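Local coordinates for insecticidal crystal protein Cry7Cal (Bacillus thuringiensis, PDB 5ZI1), which is an insecticidal crystal toxin active against the locust Locusta migratoria manilensis, probably acting through receptor binding on its target, at residues K125-M128 and P129-S133. Sequence-based numbering, arbitrary orientation.
Sequences KFAM and PSFRS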
ATOM      1  N   LYS A 125     -21.621 -11.966  10.343  1.00 48.25           N
ATOM      2  CA  LYS A 125     -21.734 -13.313   9.786  1.00 44.19           C
ATOM      3  C   LYS A 125     -22.885 -13.396   8.803  1.00 43.85           C
ATOM      4  O   LYS A 125     -22.713 -13.850   7.666  1.00 46.27           O
ATOM      5  CB  LYS A 125     -21.914 -14.340  10.887  1.00 47.19           C
ATOM      6  CG  LYS A 125     -20.703 -14.551  11.723  1.00 49.76           C
ATOM      7  CD  LYS A 125     -21.057 -15.451  12.901  1.00 55.31           C
ATOM      8  CE  LYS A 125     -19.840 -15.701  13.769  1.00 59.36           C
ATOM      9  NZ  LYS A 125     -20.278 -15.868  15.179  1.00 60.41           N
ATOM     10  N   PHE A 126     -24.060 -12.921   9.209  1.00 44.03           N
ATOM     11  CA  PHE A 126     -25.210 -12.928   8.307  1.00 47.15           C
ATOM     12  C   PHE A 126     -24.992 -12.023   7.095  1.00 47.04           C
ATOM     13  O   PHE A 126     -25.404 -12.366   5.980  1.00 47.12           O
ATOM     14  CB  PHE A 126     -26.471 -12.510   9.067  1.00 45.33           C
ATOM     15  CG  PHE A 126     -27.705 -12.446   8.212  1.00 46.55           C
ATOM     16  CD1 PHE A 126     -28.071 -11.259   7.582  1.00 56.39           C
ATOM     17  CD2 PHE A 126     -28.494 -13.561   8.025  1.00 47.06           C
ATOM     18  CE1 PHE A 126     -29.206 -11.202   6.789  1.00 52.28           C
ATOM     19  CE2 PHE A 126     -29.635 -13.504   7.237  1.00 49.26           C
ATOM     20  CZ  PHE A 126     -29.987 -12.329   6.626  1.00 50.05           C
ATOM     21  N   ALA A 127     -24.347 -10.863   7.281  1.00 50.94           N
ATOM     22  CA  ALA A 127     -24.342  -9.851   6.217  1.00 47.28           C
ATOM     23  C   ALA A 127     -23.214 -10.016   5.206  1.00 47.52           C
ATOM     24  O   ALA A 127     -23.413  -9.735   4.022  1.00 51.68           O
ATOM     25  CB  ALA A 127     -24.260  -8.452   6.818  1.00 49.89           C
ATOM     26  N   MET A 128     -22.024 -10.430   5.645  1.00 46.17           N
ATOM     27  CA  MET A 128     -20.887 -10.560   4.731  1.00 43.00           C
ATOM     28  C   MET A 128     -21.204 -11.262   3.418  1.00 46.62           C
ATOM     29  O   MET A 128     -20.747 -10.763   2.374  1.00 45.57           O
ATOM     30  CB  MET A 128     -19.722 -11.266   5.446  1.00 45.52           C
ATOM     31  CG  MET A 128     -19.003 -10.370   6.458  1.00 47.27           C
ATOM     32  SD  MET A 128     -18.463  -8.769   5.766  1.00 45.29           S
ATOM     33  CE  MET A 128     -17.158  -9.278   4.644  1.00 38.04           C
ATOM     34  N   PRO A 129     -21.952 -12.389   3.377  1.00 46.17           N
ATOM     35  CA  PRO A 129     -22.228 -13.017   2.074  1.00 42.47           C
ATOM     36  C   PRO A 129     -22.912 -12.092   1.079  1.00 45.73           C
ATOM     37  O   PRO A 129     -22.710 -12.252  -0.127  1.00 47.53           O
ATOM     38  CB  PRO A 129     -23.121 -14.221   2.438  1.00 44.19           C
ATOM     39  CG  PRO A 129     -22.721 -14.572   3.805  1.00 45.18           C
ATOM     40  CD  PRO A 129     -22.415 -13.248   4.489  1.00 44.74           C
ATOM     41  N   SER A 130     -23.717 -11.132   1.537  1.00 47.64           N
ATOM     42  CA  SER A 130     -24.333 -10.184   0.608  1.00 50.09           C
ATOM     43  C   SER A 130     -23.304  -9.305  -0.105  1.00 49.10           C
ATOM     44  O   SER A 130     -23.639  -8.672  -1.116  1.00 49.02           O
ATOM     45  CB  SER A 130     -25.328  -9.288   1.347  1.00 52.08           C
ATOM     46  OG  SER A 130     -26.305 -10.057   2.036  1.00 56.44           O
ATOM     47  N   PHE A 131     -22.067  -9.239   0.392  1.00 43.94           N
ATOM     48  CA  PHE A 131     -21.038  -8.406  -0.223  1.00 47.24           C
ATOM     49  C   PHE A 131     -20.161  -9.194  -1.185  1.00 46.38           C
ATOM     50  O   PHE A 131     -19.170  -8.659  -1.695  1.00 48.08           O
ATOM     51  CB  PHE A 131     -20.182  -7.724   0.857  1.00 47.44           C
ATOM     52  CG  PHE A 131     -20.994  -7.009   1.926  1.00 44.29           C
ATOM     53  CD1 PHE A 131     -22.108  -6.243   1.587  1.00 44.83           C
ATOM     54  CD2 PHE A 131     -20.649  -7.117   3.258  1.00 42.57           C
ATOM     55  CE1 PHE A 131     -22.843  -5.604   2.551  1.00 36.09           C
ATOM     56  CE2 PHE A 131     -21.389  -6.484   4.230  1.00 41.88           C
ATOM     57  CZ  PHE A 131     -22.479  -5.727   3.875  1.00 43.98           C
ATOM     58  N   ARG A 132     -20.507 -10.456  -1.434  1.00 45.87           N
ATOM     59  CA  ARG A 132     -19.838 -11.316  -2.405  1.00 47.82           C
ATOM     60  C   ARG A 132     -20.860 -12.137  -3.189  1.00 46.07           C
ATOM     61  O   ARG A 132     -20.590 -13.282  -3.565  1.00 52.99           O
ATOM     62  CB  ARG A 132     -18.812 -12.233  -1.726  1.00 45.86           C
ATOM     63  CG  ARG A 132     -19.335 -13.006  -0.526  1.00 51.00           C
ATOM     64  CD  ARG A 132     -18.536 -14.287  -0.339  1.00 49.41           C
ATOM     65  NE  ARG A 132     -18.787 -14.967   0.926  1.00 59.66           N
ATOM     66  CZ  ARG A 132     -19.727 -15.901   1.132  1.00 61.87           C
ATOM     67  NH1 ARG A 132     -20.555 -16.267   0.155  1.00 57.37           N
ATOM     68  NH2 ARG A 132     -19.848 -16.462   2.332  1.00 50.14           N
ATOM     69  N   SER A 133     -22.036 -11.557  -3.428  1.00 49.29           N
ATOM     70  CA  SER A 133     -23.081 -12.124  -4.274  1.00 51.09           C
ATOM     71  C   SER A 133     -22.511 -12.756  -5.536  1.00 53.52           C
ATOM     72  O   SER A 133     -21.731 -12.134  -6.257  1.00 57.54           O
ATOM     73  CB  SER A 133     -24.074 -11.026  -4.645  1.00 55.59           C
ATOM     74  OG  SER A 133     -25.395 -11.377  -4.276  1.00 63.50           O
TER
HETATM   75  O   HOH W   1     -27.027 -11.557   3.779  1.00 54.64           O
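At the C-terminal part of helix 107-127 and in the residues that follow, in the N-terminal helical domain of this three-domain delta endotoxin, the carbonyl oxygens of Ala127 and Met128 accept the N-H groups of Ser130 and Phe131 in successive i to i+3 hydrogen bonds, a pattern like that of 3-10 turns. Ser130 N reaches Ala127 O at 2.9 Å. That bond is bent, with an N-H...O angle of 136°, whereas the one from Phe131 N to Met128 O is straighter (157°). Pro129 suits this place because its nitrogen has no hydrogen to give: its CD lies 3.2 Å from Lys125 O, where an amide donor would come in a continuing alpha helix. Ser130 turns its small hydroxyl back along the helix; a water donates to Phe126 O at 2.9 Å and lies suspiciously close to Ser130 OG, so that second link is doubtful. Met128 and Phe131 face the bundle, Met128 against Tyr144, Ala147 and Tyr186, Phe131 against Leu83 and Val143. Phe131 places CG anti to its own carbonyl carbon (chi1 -50°), which lays the ring back along the chain, with Ala127 O over one face toward the rim. Met128, flexible and bent at chi2 and chi3, completes a Met-aromatic contact at the ring edge, its SD in the ring plane and 3.7 Å from Phe131 CD2.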